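Local structure of N-acetylglucosamine 2-epimerase (Xylella fastidiosa, 3GT5) at residues M346-H349 / W354-L357; D158-D161 / N165-R168; G125-I130 / M182-E187; S275-A280 / W332-R337; F10-I15 / L66-A71. The protein belongs to the N-acylglucosamine 2-epimerase family and probably acts as a sugar isomerase, converting its substrate into an epimer or isomer. One frame throughout, in Å; residues are numbered along the deposited sequence.

In the fold
From the N terminus, contact 5 comes first and joins helix 8-22 to the end of helix 51-68, closing a loop of about fifty residues. Contact 3 then links helices 112-127 and 172-189; contact 2, the local turn after strand 155-160, is nested inside its loop. Contact 4 follows, bringing helix 269-284 against helix 329-346, and contact 1 folds back the loop that leaves the latter helix. None of the loops cross. Contact 5 touches three others: contact 1 through His14 and Trp354, contact 3 through Leu66, and contact 4 through Leu11 and Tyr335. Contact 2 lies across the chain's centre from contacts 1, 4 and 5.

Contact 1: residues M346-H349 / W354-L357; sequences MVDH and WYRL
Val347 and Trp354 face each other in a single antiparallel bridge, where the loop leaving helix 329-346 of the alpha/alpha barrel doubles back on itself. Their side chains lean to the same flank. Val347 CG2, anti to the carbonyl carbon, lies over one face of the indole, 3.8 Å from the centroid of its five-membered ring and 16° off the normal, a CH-pi contact displaced toward the ring's rim. The six-membered part of the indole reaches Met346, with Trp354 CE3 3.8 Å from Met346 CB. The indole is further anchored by the hydrogen bond between Trp354 NE1 and His14 NE2 on helix 8-22.

The backbone is fastened by one bond, Tyr355 N to Met346 O at 2.8 Å, received nearly along the C=O axis. The same oxygen also has the CA of Trp354 3.3 Å away in a CA-H...O contact. Met346 itself bends at chi2 and chi3, and this curls its methyl CE to 3.5 Å from Tyr355 O, a buried carbonyl for which the model holds no polar partner.

On the other flank, Asp348 and Tyr355 run at about a right angle, with carboxylate and ring planes 31° apart. The two groups do not bond directly: Asp348 CG is 3.5 Å from Tyr355 OH. Lys369 forms a salt bridge with Asp348 OD2, and Lys364 makes a cation-pi contact with the tyrosine ring. A water in the plane of that ring closes the gap, giving a proton to Asp348 OD2 at 2.7 Å and bonding Tyr355 OH at 2.9 Å.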
# COMPACT_ATOMS: atom_id res chain seq x y z
N MET A 346 10.98 10.28 11.40
CA MET A 346 10.54 10.08 10.03
C MET A 346 9.68 11.20 9.44
O MET A 346 9.66 11.38 8.23
CB MET A 346 9.77 8.75 9.92
CG MET A 346 10.60 7.54 10.36
SD MET A 346 10.60 6.10 9.20
CE MET A 346 11.23 7.00 7.85
N VAL A 347 8.95 11.93 10.27
CA VAL A 347 8.10 13.00 9.76
C VAL A 347 8.93 14.29 9.63
O VAL A 347 9.62 14.68 10.57
CB VAL A 347 6.92 13.26 10.73
CG1 VAL A 347 6.09 14.48 10.25
CG2 VAL A 347 6.04 12.02 10.90
N ASP A 348 8.83 14.92 8.48
CA ASP A 348 9.60 16.15 8.17
C ASP A 348 8.77 17.32 8.74
O ASP A 348 7.76 17.69 8.16
CB ASP A 348 9.80 16.30 6.68
CG ASP A 348 10.60 17.56 6.29
OD1 ASP A 348 10.72 18.50 7.14
OD2 ASP A 348 11.13 17.62 5.16
N HIS A 349 9.21 17.86 9.86
CA HIS A 349 8.48 18.96 10.51
C HIS A 349 8.70 20.33 9.86
O HIS A 349 7.99 21.27 10.20
CB HIS A 349 8.80 19.00 11.99
CG HIS A 349 8.44 17.72 12.69
ND1 HIS A 349 7.14 17.29 12.80
CD2 HIS A 349 9.21 16.73 13.17
CE1 HIS A 349 7.12 16.11 13.39
NE2 HIS A 349 8.36 15.76 13.66
N TRP A 354 6.59 12.37 5.04
CA TRP A 354 7.60 11.57 5.71
C TRP A 354 8.81 11.37 4.81
O TRP A 354 8.71 11.36 3.57
CB TRP A 354 7.04 10.17 6.04
CG TRP A 354 5.95 10.05 7.09
CD1 TRP A 354 4.85 10.87 7.27
CD2 TRP A 354 5.78 8.97 8.02
NE1 TRP A 354 4.06 10.39 8.26
CE2 TRP A 354 4.59 9.22 8.74
CE3 TRP A 354 6.50 7.82 8.29
CZ2 TRP A 354 4.15 8.37 9.74
CZ3 TRP A 354 6.05 6.98 9.28
CH2 TRP A 354 4.90 7.25 9.99
N TYR A 355 9.99 11.21 5.43
CA TYR A 355 11.15 10.73 4.68
C TYR A 355 10.87 9.32 4.24
O TYR A 355 10.13 8.62 4.92
CB TYR A 355 12.41 10.78 5.51
CG TYR A 355 12.69 12.15 6.08
CD1 TYR A 355 12.80 13.25 5.26
CD2 TYR A 355 12.83 12.33 7.46
CE1 TYR A 355 13.06 14.54 5.80
CE2 TYR A 355 13.08 13.59 8.01
CZ TYR A 355 13.19 14.69 7.15
OH TYR A 355 13.44 15.94 7.67
N ARG A 356 11.44 8.89 3.10
CA ARG A 356 11.22 7.51 2.65
C ARG A 356 11.92 6.47 3.56
O ARG A 356 11.32 5.48 3.96
CB ARG A 356 11.59 7.32 1.19
CG ARG A 356 11.29 5.92 0.63
CD ARG A 356 11.58 5.80 -0.85
NE ARG A 356 13.02 5.62 -1.09
CZ ARG A 356 13.65 4.45 -1.16
NH1 ARG A 356 14.96 4.43 -1.38
NH2 ARG A 356 12.99 3.29 -1.04
N LEU A 357 13.18 6.69 3.91
CA LEU A 357 13.89 5.77 4.74
C LEU A 357 15.06 6.42 5.46
O LEU A 357 15.50 7.50 5.08
CB LEU A 357 14.38 4.58 3.90
CG LEU A 357 15.63 4.79 3.05
CD1 LEU A 357 16.11 3.42 2.49
CD2 LEU A 357 15.34 5.76 1.95
O HOH W 1 13.74 18.07 5.73

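Contact 2: residues D158-D161 / N165-R168; sequences DEAD and NFTR
Asp161 OD1 is gripped by two groups of Asn165 across a tight turn. The backbone N of Asn165 reaches Asp161 OD1 at 2.8 Å, a straight bond (168°) that arrives from above the carboxylate plane, while the side-chain ND2 adds a weak one. A further weak bond comes from Gln163 N inside the turn. The main bond of Asn165 ND2 goes to Asp161 OD2, 3.0 Å away on the syn side and within the amide's own plane; amide and carboxylate are turned 76° to each other. With CG lodged between its backbone N and carbonyl carbon (chi1 74°), Asp161 folds its carboxylate back over the turn.

Next to this clamp, Ala160 and Phe166 form a non-hydrogen-bonded antiparallel pair, flanked by Asp161 N to Asn165 O and Thr167 N to Glu159 O, both 3.0 Å. Ala160 CB sits squarely over the centre of the Phe166 ring, 3.3 Å from its centroid, in a CH-pi contact. At the far end two waters bridge Thr167 OG1 to Glu159, one through the backbone N and the other through OE1, which also makes a salt bridge with Arg241.

Segment 165-168 lies along one edge of the last residues of strand 155-160; the other edge is held by strand 104-111 through backbone bonding of Ala160 with Asn110. Phe166 meets Phe148, just after helix 133-147, edge to face.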
# COMPACT_ATOMS: atom_id res chain seq x y z
N ASP A 158 1.36 -12.91 -11.34
CA ASP A 158 1.98 -11.59 -11.13
C ASP A 158 2.24 -10.71 -12.34
O ASP A 158 2.01 -9.51 -12.31
CB ASP A 158 3.28 -11.76 -10.38
CG ASP A 158 3.43 -10.76 -9.28
OD1 ASP A 158 4.20 -9.79 -9.50
OD2 ASP A 158 2.80 -10.95 -8.20
N GLU A 159 2.81 -11.28 -13.40
CA GLU A 159 3.46 -10.44 -14.39
C GLU A 159 3.37 -11.08 -15.79
O GLU A 159 3.72 -12.23 -15.93
CB GLU A 159 4.94 -10.24 -14.04
CG GLU A 159 5.70 -9.34 -15.04
CD GLU A 159 7.20 -9.41 -14.91
OE1 GLU A 159 7.69 -9.57 -13.76
OE2 GLU A 159 7.89 -9.27 -15.96
N ALA A 160 2.91 -10.31 -16.77
CA ALA A 160 2.78 -10.75 -18.15
C ALA A 160 3.31 -9.65 -19.08
O ALA A 160 3.31 -8.45 -18.76
CB ALA A 160 1.31 -11.13 -18.46
N ASP A 161 3.80 -10.08 -20.23
CA ASP A 161 4.17 -9.16 -21.25
C ASP A 161 2.95 -8.51 -21.91
O ASP A 161 1.83 -8.80 -21.56
CB ASP A 161 5.13 -9.82 -22.27
CG ASP A 161 4.45 -10.83 -23.23
OD1 ASP A 161 3.21 -10.96 -23.32
OD2 ASP A 161 5.24 -11.51 -23.95
N ASN A 165 1.70 -12.99 -22.01
CA ASN A 165 2.51 -14.17 -21.73
C ASN A 165 3.07 -14.01 -20.35
O ASN A 165 3.86 -13.09 -20.12
CB ASN A 165 3.66 -14.31 -22.70
CG ASN A 165 3.18 -14.61 -24.12
OD1 ASN A 165 2.53 -15.63 -24.36
ND2 ASN A 165 3.50 -13.75 -25.02
N PHE A 166 2.67 -14.89 -19.45
CA PHE A 166 3.05 -14.77 -18.04
C PHE A 166 4.39 -15.37 -17.75
O PHE A 166 4.83 -16.31 -18.42
CB PHE A 166 1.99 -15.36 -17.13
CG PHE A 166 0.83 -14.43 -16.93
CD1 PHE A 166 -0.19 -14.39 -17.85
CD2 PHE A 166 0.80 -13.57 -15.85
CE1 PHE A 166 -1.24 -13.50 -17.69
CE2 PHE A 166 -0.24 -12.67 -15.70
CZ PHE A 166 -1.26 -12.65 -16.63
N THR A 167 5.09 -14.78 -16.77
CA THR A 167 6.24 -15.46 -16.15
C THR A 167 5.79 -16.50 -15.12
O THR A 167 4.62 -16.57 -14.72
CB THR A 167 7.20 -14.45 -15.47
OG1 THR A 167 6.60 -13.98 -14.25
CG2 THR A 167 7.49 -13.25 -16.41
N ARG A 168 6.73 -17.29 -14.61
CA ARG A 168 6.43 -18.27 -13.58
C ARG A 168 6.44 -17.71 -12.16
O ARG A 168 6.16 -18.44 -11.23
CB ARG A 168 7.38 -19.47 -13.66
CG ARG A 168 6.97 -20.40 -14.81
CD ARG A 168 7.88 -21.63 -14.92
NE ARG A 168 9.20 -21.19 -15.33
CZ ARG A 168 10.28 -21.13 -14.56
NH1 ARG A 168 11.42 -20.69 -15.07
NH2 ARG A 168 10.25 -21.53 -13.31
O HOH W 2 3.84 -13.92 -13.01
O HOH W 3 8.22 -12.08 -13.01

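Contact 3: residues G125-I130 / M182-E187; sequences GLKVGI and MLAAYE
Lys127 points its CG away from its own carbonyl carbon (chi1 -75°) and is fully extended from there on, a straight arm that carries NZ across to helix 172-189. Glu187 has a similar first torsion (-71°) and is likewise extended, so that its carboxylate stands beside the end of that arm. The two side chains cross at a slant and meet in a salt bridge, Lys127 NZ to Glu187 OE1 at 2.8 Å, with the ammonium nearly in line with the C-O bond. The second oxygen, OE2, is hydrogen-bonded to Tyr263 OH, and the two partners together would fix the rotation of the carboxylate.

Below the charged ends the methylene CE of Lys127 rests 3.6 Å from Ala184 O and 3.8 Å from Glu187 CB. Lys127 is the last residue of its helix: Gly129, at positive phi, is the C-prime residue of a Schellman motif, with Gly129 N bonded to Leu126 O and Ile130 N to Gly125 O, both 2.9 Å.

Two next-but-one helices thus lie side by side, with the intervening helix 133-147 packed against both through Met137, which touches Leu126 and Ala185, as in the alpha/alpha barrel of this family.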
# COMPACT_ATOMS: atom_id res chain seq x y z
N GLY A 125 -12.55 6.74 -7.11
CA GLY A 125 -13.37 7.53 -8.03
C GLY A 125 -14.86 7.36 -7.78
O GLY A 125 -15.61 8.36 -7.77
N LEU A 126 -15.32 6.12 -7.60
CA LEU A 126 -16.74 5.89 -7.31
C LEU A 126 -17.13 6.47 -5.94
O LEU A 126 -18.22 7.06 -5.81
CB LEU A 126 -17.06 4.39 -7.41
CG LEU A 126 -18.51 3.94 -7.26
CD1 LEU A 126 -19.41 4.68 -8.28
CD2 LEU A 126 -18.62 2.45 -7.39
N LYS A 127 -16.27 6.33 -4.92
CA LYS A 127 -16.52 6.87 -3.60
C LYS A 127 -16.78 8.36 -3.62
O LYS A 127 -17.52 8.83 -2.77
CB LYS A 127 -15.36 6.59 -2.64
CG LYS A 127 -15.28 5.13 -2.13
CD LYS A 127 -14.14 4.90 -1.11
CE LYS A 127 -14.09 3.39 -0.69
NZ LYS A 127 -13.06 3.15 0.34
N VAL A 128 -16.14 9.10 -4.53
CA VAL A 128 -16.29 10.57 -4.60
C VAL A 128 -17.40 10.97 -5.56
O VAL A 128 -17.61 12.14 -5.83
CB VAL A 128 -14.98 11.32 -4.88
CG1 VAL A 128 -13.90 10.89 -3.89
CG2 VAL A 128 -14.53 11.21 -6.35
N GLY A 129 -18.11 9.97 -6.07
CA GLY A 129 -19.35 10.20 -6.83
C GLY A 129 -19.19 10.11 -8.32
O GLY A 129 -20.11 10.48 -9.05
N ILE A 130 -18.06 9.60 -8.84
CA ILE A 130 -17.93 9.45 -10.30
C ILE A 130 -18.63 8.14 -10.71
O ILE A 130 -18.08 7.03 -10.54
CB ILE A 130 -16.47 9.47 -10.78
CG1 ILE A 130 -15.81 10.81 -10.42
CG2 ILE A 130 -16.38 9.23 -12.30
CD1 ILE A 130 -14.31 10.86 -10.67
N MET A 182 -9.82 -4.81 -3.38
CA MET A 182 -11.12 -5.46 -3.39
C MET A 182 -12.00 -5.00 -2.23
O MET A 182 -13.21 -4.81 -2.41
CB MET A 182 -11.02 -6.98 -3.46
CG MET A 182 -10.52 -7.50 -4.80
SD MET A 182 -11.59 -7.14 -6.27
CE MET A 182 -10.47 -7.81 -7.56
N LEU A 183 -11.38 -4.76 -1.06
CA LEU A 183 -12.08 -4.16 0.06
C LEU A 183 -12.58 -2.75 -0.28
O LEU A 183 -13.74 -2.41 -0.00
CB LEU A 183 -11.21 -4.15 1.31
CG LEU A 183 -10.94 -5.49 1.98
CD1 LEU A 183 -9.74 -5.42 2.97
CD2 LEU A 183 -12.21 -6.03 2.65
N ALA A 184 -11.72 -1.92 -0.87
CA ALA A 184 -12.12 -0.58 -1.34
C ALA A 184 -13.27 -0.64 -2.36
O ALA A 184 -14.20 0.18 -2.31
CB ALA A 184 -10.95 0.14 -1.92
N ALA A 185 -13.20 -1.62 -3.28
CA ALA A 185 -14.21 -1.80 -4.34
C ALA A 185 -15.56 -2.13 -3.71
O ALA A 185 -16.63 -1.63 -4.16
CB ALA A 185 -13.76 -2.90 -5.32
N TYR A 186 -15.52 -2.99 -2.69
CA TYR A 186 -16.72 -3.36 -1.94
C TYR A 186 -17.31 -2.15 -1.22
O TYR A 186 -18.52 -1.92 -1.26
CB TYR A 186 -16.44 -4.44 -0.92
CG TYR A 186 -17.59 -4.69 0.04
CD1 TYR A 186 -18.75 -5.30 -0.40
CD2 TYR A 186 -17.52 -4.29 1.38
CE1 TYR A 186 -19.83 -5.52 0.48
CE2 TYR A 186 -18.59 -4.53 2.26
CZ TYR A 186 -19.73 -5.14 1.80
OH TYR A 186 -20.76 -5.39 2.68
N GLU A 187 -16.44 -1.39 -0.57
CA GLU A 187 -16.88 -0.23 0.20
C GLU A 187 -17.52 0.79 -0.73
O GLU A 187 -18.52 1.43 -0.37
CB GLU A 187 -15.69 0.39 0.95
CG GLU A 187 -15.19 -0.43 2.10
CD GLU A 187 -13.90 0.08 2.69
OE1 GLU A 187 -13.22 0.94 2.06
OE2 GLU A 187 -13.53 -0.38 3.79

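Contact 4: residues S275-A280 / W332-R337; sequences SLFDVA and WQWYDR
Phe277 turns the edge of its ring toward the face of Trp334, forming a T-shaped pair that carries the whole contact between segments 275-280 and 332-337. The planes stand at 81°, and the phenyl centroid is 5.5 Å from that of the indole's five-membered ring. The leading atom, Phe277 CE2, comes within 4.0 Å of Trp334 CD1, while its neighbour CZ lies 4.1 Å from Trp334 CB. Phe277 holds CG anti to its backbone nitrogen (chi1 178°), which carries the ring toward helix 329-346.

The packed part is the phenylalanine end. Phe277 is buried, touching Thr251 and Leu322 on helices 247-263 and 309-326 and meeting the ring of Tyr331 edge to face. The tryptophan end is looser and partly open to solvent. Here the opposite face of the indole is overlaid by a residue of its own helix: Arg337 NH1 stands 3.2 Å above the ring plane, over its centre. Trp334 thus lies between an aromatic edge and a guanidinium, and it has a second edge-to-face partner in Trp285.

The backbones stay well apart and the buried area is small, just 82 Å². Tyr331, about one turn of helix before Trp334, supplies further links between the two helices: besides its ring contact with Phe277, its OH is hydrogen-bonded to Asp278 OD1. Aromatic side chains here span the gap between consecutive helical hairpins, an arrangement in keeping with the alpha/alpha barrel of this family.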
# COMPACT_ATOMS: atom_id res chain seq x y z
N SER A 275 -1.37 -13.14 15.43
CA SER A 275 -0.16 -13.97 15.24
C SER A 275 0.84 -13.26 14.31
O SER A 275 2.07 -13.27 14.56
CB SER A 275 -0.49 -15.39 14.72
OG SER A 275 -0.83 -15.41 13.31
N LEU A 276 0.34 -12.64 13.24
CA LEU A 276 1.21 -11.97 12.29
C LEU A 276 1.87 -10.73 12.92
O LEU A 276 3.10 -10.49 12.78
CB LEU A 276 0.42 -11.53 11.05
CG LEU A 276 -0.05 -12.71 10.17
CD1 LEU A 276 -0.95 -12.25 8.99
CD2 LEU A 276 1.14 -13.56 9.63
N PHE A 277 1.04 -9.93 13.57
CA PHE A 277 1.51 -8.67 14.14
C PHE A 277 2.54 -8.96 15.28
O PHE A 277 3.63 -8.37 15.27
CB PHE A 277 0.36 -7.84 14.66
CG PHE A 277 0.79 -6.54 15.30
CD1 PHE A 277 0.71 -5.37 14.59
CD2 PHE A 277 1.27 -6.49 16.60
CE1 PHE A 277 1.10 -4.15 15.12
CE2 PHE A 277 1.66 -5.26 17.15
CZ PHE A 277 1.58 -4.10 16.41
N ASP A 278 2.19 -9.86 16.19
CA ASP A 278 2.97 -10.07 17.44
C ASP A 278 4.36 -10.56 17.07
O ASP A 278 5.35 -10.04 17.58
CB ASP A 278 2.31 -11.08 18.40
CG ASP A 278 0.95 -10.60 18.96
OD1 ASP A 278 0.52 -9.43 18.76
OD2 ASP A 278 0.28 -11.46 19.59
N VAL A 279 4.43 -11.55 16.19
CA VAL A 279 5.71 -12.08 15.75
C VAL A 279 6.52 -11.07 14.97
O VAL A 279 7.73 -10.90 15.25
CB VAL A 279 5.52 -13.36 14.90
CG1 VAL A 279 6.85 -13.77 14.26
CG2 VAL A 279 4.94 -14.45 15.78
N ALA A 280 5.89 -10.36 14.04
CA ALA A 280 6.59 -9.37 13.20
C ALA A 280 7.25 -8.26 14.03
O ALA A 280 8.41 -7.91 13.78
CB ALA A 280 5.62 -8.75 12.14
N TRP A 332 -2.32 -0.56 22.07
CA TRP A 332 -2.22 0.89 22.09
C TRP A 332 -0.82 1.36 22.47
O TRP A 332 -0.37 2.40 21.98
CB TRP A 332 -3.27 1.53 23.01
CG TRP A 332 -4.67 1.63 22.41
CD1 TRP A 332 -5.82 1.13 22.96
CD2 TRP A 332 -5.06 2.32 21.22
NE1 TRP A 332 -6.89 1.44 22.17
CE2 TRP A 332 -6.46 2.19 21.10
CE3 TRP A 332 -4.36 3.04 20.24
CZ2 TRP A 332 -7.17 2.69 20.01
CZ3 TRP A 332 -5.08 3.60 19.18
CH2 TRP A 332 -6.47 3.40 19.07
N GLN A 333 -0.14 0.62 23.36
CA GLN A 333 1.26 0.91 23.67
C GLN A 333 2.12 0.78 22.42
O GLN A 333 3.02 1.60 22.20
CB GLN A 333 1.76 0.06 24.84
CG GLN A 333 1.11 0.55 26.11
CD GLN A 333 1.11 -0.43 27.24
OE1 GLN A 333 1.66 -1.54 27.15
NE2 GLN A 333 0.45 -0.05 28.33
N TRP A 334 1.84 -0.22 21.58
CA TRP A 334 2.58 -0.33 20.30
C TRP A 334 2.32 0.87 19.40
O TRP A 334 3.23 1.44 18.83
CB TRP A 334 2.27 -1.63 19.56
CG TRP A 334 3.19 -2.73 19.99
CD1 TRP A 334 2.88 -3.82 20.73
CD2 TRP A 334 4.59 -2.83 19.70
NE1 TRP A 334 3.99 -4.60 20.92
CE2 TRP A 334 5.05 -4.03 20.28
CE3 TRP A 334 5.49 -2.05 18.97
CZ2 TRP A 334 6.38 -4.44 20.19
CZ3 TRP A 334 6.79 -2.45 18.88
CH2 TRP A 334 7.23 -3.65 19.49
N TYR A 335 1.06 1.22 19.27
CA TYR A 335 0.65 2.41 18.53
C TYR A 335 1.43 3.65 18.95
O TYR A 335 1.96 4.37 18.12
CB TYR A 335 -0.84 2.65 18.75
CG TYR A 335 -1.43 3.82 18.01
CD1 TYR A 335 -1.79 3.72 16.69
CD2 TYR A 335 -1.62 5.04 18.65
CE1 TYR A 335 -2.33 4.79 15.98
CE2 TYR A 335 -2.15 6.12 17.94
CZ TYR A 335 -2.51 6.01 16.62
OH TYR A 335 -3.03 7.11 15.95
N ASP A 336 1.50 3.86 20.26
CA ASP A 336 2.16 5.04 20.82
C ASP A 336 3.65 5.04 20.56
O ASP A 336 4.21 6.05 20.21
CB ASP A 336 1.94 5.15 22.34
CG ASP A 336 0.50 5.50 22.75
OD1 ASP A 336 -0.37 5.91 21.93
OD2 ASP A 336 0.24 5.38 23.96
N ARG A 337 4.31 3.90 20.69
CA ARG A 337 5.76 3.88 20.46
C ARG A 337 6.13 4.01 18.98
O ARG A 337 7.17 4.61 18.63
CB ARG A 337 6.45 2.69 21.17
CG ARG A 337 6.34 1.32 20.58
CD ARG A 337 7.25 0.30 21.40
NE ARG A 337 6.86 0.17 22.82
CZ ARG A 337 5.93 -0.66 23.34
NH1 ARG A 337 5.23 -1.52 22.61
NH2 ARG A 337 5.70 -0.64 24.65

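Contact 5: residues F10-I15 / L66-A71; sequences FLRTHI and LQFGTA
Helix 8-22, near the N terminus of the alpha/alpha barrel, meets the closing turn of helix 51-68 through Arg12 and Ile15 on one side and Gln67 and Phe68 on the other. Arg12 NH1 donates to Gln67 OE1 at 2.6 Å. The donor lies in the carbonyl plane, on a lone pair, and the oxygen in turn lies near the guanidinium plane, although the two flat groups are turned 71° against each other. A bend at chi3 of Arg12 (34°) brings the group round to this position.

Phe68 approaches the same guanidinium from over one face. Its CE1 is 3.6 Å from Arg12 CZ, but the planes are 61° apart, so the ring leans a corner onto the group and does not stack on it. The other parts of the ring's rim meet helix 8-22 itself: CZ lies 3.6 Å from Arg12 O, and CE2 lies 3.8 Å from Ile15 CG2, which is in the ring plane. Over one face of the phenyl lies CG of the adjacent Gln67. The helix ends directly afterwards at Gly69, whose phi is positive.

Arg12 is therefore gripped at its edge by a neutral amide and covered on a face by an aromatic corner. No carboxylate faces it from segment 66-71, and the short distance is consistent with a charge-assisted bond, the arginine's positive charge drawing on the Gln67 carbonyl.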
# COMPACT_ATOMS: atom_id res chain seq x y z
N PHE A 10 -5.08 15.16 16.09
CA PHE A 10 -3.74 14.87 15.66
C PHE A 10 -3.77 14.28 14.24
O PHE A 10 -3.04 14.74 13.34
CB PHE A 10 -3.02 13.90 16.60
CG PHE A 10 -1.73 13.44 16.02
CD1 PHE A 10 -0.63 14.30 16.05
CD2 PHE A 10 -1.64 12.22 15.37
CE1 PHE A 10 0.55 13.97 15.45
CE2 PHE A 10 -0.46 11.89 14.76
CZ PHE A 10 0.63 12.75 14.78
N LEU A 11 -4.58 13.25 14.05
CA LEU A 11 -4.60 12.53 12.76
C LEU A 11 -5.02 13.42 11.58
O LEU A 11 -4.40 13.40 10.49
CB LEU A 11 -5.47 11.26 12.84
CG LEU A 11 -4.96 10.25 13.89
CD1 LEU A 11 -6.03 9.25 14.34
CD2 LEU A 11 -3.74 9.52 13.38
N ARG A 12 -6.07 14.23 11.79
CA ARG A 12 -6.53 15.13 10.74
C ARG A 12 -5.50 16.20 10.40
O ARG A 12 -5.28 16.50 9.24
CB ARG A 12 -7.88 15.78 11.12
CG ARG A 12 -9.06 14.77 11.04
CD ARG A 12 -10.46 15.38 11.49
NE ARG A 12 -10.56 16.80 11.12
CZ ARG A 12 -11.23 17.35 10.09
NH1 ARG A 12 -11.96 16.62 9.24
NH2 ARG A 12 -11.16 18.67 9.92
N THR A 13 -4.86 16.74 11.44
CA THR A 13 -3.86 17.76 11.26
C THR A 13 -2.69 17.16 10.51
O THR A 13 -2.14 17.79 9.64
CB THR A 13 -3.40 18.40 12.60
OG1 THR A 13 -4.55 18.92 13.29
CG2 THR A 13 -2.39 19.56 12.37
N HIS A 14 -2.30 15.94 10.88
CA HIS A 14 -1.17 15.30 10.22
C HIS A 14 -1.44 15.05 8.74
O HIS A 14 -0.56 15.30 7.90
CB HIS A 14 -0.74 14.03 10.93
CG HIS A 14 0.44 13.38 10.29
ND1 HIS A 14 1.64 14.05 10.11
CD2 HIS A 14 0.57 12.19 9.66
CE1 HIS A 14 2.48 13.26 9.46
NE2 HIS A 14 1.86 12.12 9.19
N ILE A 15 -2.63 14.56 8.43
CA ILE A 15 -3.02 14.36 7.05
C ILE A 15 -2.97 15.70 6.26
O ILE A 15 -2.45 15.81 5.15
CB ILE A 15 -4.43 13.74 6.93
CG1 ILE A 15 -4.46 12.28 7.39
CG2 ILE A 15 -4.91 13.84 5.40
CD1 ILE A 15 -5.89 11.76 7.75
N LEU A 66 -12.92 13.24 0.82
CA LEU A 66 -13.91 12.61 1.71
C LEU A 66 -13.77 13.09 3.15
O LEU A 66 -14.75 13.22 3.88
CB LEU A 66 -13.82 11.07 1.65
CG LEU A 66 -14.26 10.44 0.34
CD1 LEU A 66 -14.13 8.92 0.41
CD2 LEU A 66 -15.73 10.84 -0.07
N GLN A 67 -12.56 13.40 3.56
CA GLN A 67 -12.34 13.88 4.90
C GLN A 67 -12.64 15.36 5.08
O GLN A 67 -13.23 15.75 6.09
CB GLN A 67 -10.90 13.58 5.32
CG GLN A 67 -10.54 13.99 6.74
CD GLN A 67 -11.43 13.39 7.82
OE1 GLN A 67 -11.91 14.12 8.72
NE2 GLN A 67 -11.68 12.11 7.75
N PHE A 68 -12.21 16.18 4.12
CA PHE A 68 -12.20 17.63 4.28
C PHE A 68 -13.21 18.36 3.37
O PHE A 68 -13.58 19.52 3.65
CB PHE A 68 -10.79 18.18 4.05
CG PHE A 68 -9.79 17.66 5.01
CD1 PHE A 68 -9.85 18.02 6.36
CD2 PHE A 68 -8.78 16.81 4.59
CE1 PHE A 68 -8.93 17.53 7.28
CE2 PHE A 68 -7.86 16.31 5.51
CZ PHE A 68 -7.95 16.68 6.87
N GLY A 69 -13.65 17.74 2.27
CA GLY A 69 -14.54 18.39 1.29
C GLY A 69 -13.96 19.43 0.34
O GLY A 69 -14.70 20.08 -0.41
N THR A 70 -12.65 19.59 0.31
CA THR A 70 -12.03 20.66 -0.44
C THR A 70 -12.20 20.45 -1.94
O THR A 70 -11.77 19.43 -2.46
CB THR A 70 -10.53 20.69 -0.10
OG1 THR A 70 -10.39 20.45 1.31
CG2 THR A 70 -9.87 21.97 -0.56
N ALA A 71 -12.81 21.40 -2.64
CA ALA A 71 -13.08 21.27 -4.08
C ALA A 71 -11.87 21.02 -4.95
O ALA A 71 -11.96 20.27 -5.93
CB ALA A 71 -13.84 22.52 -4.60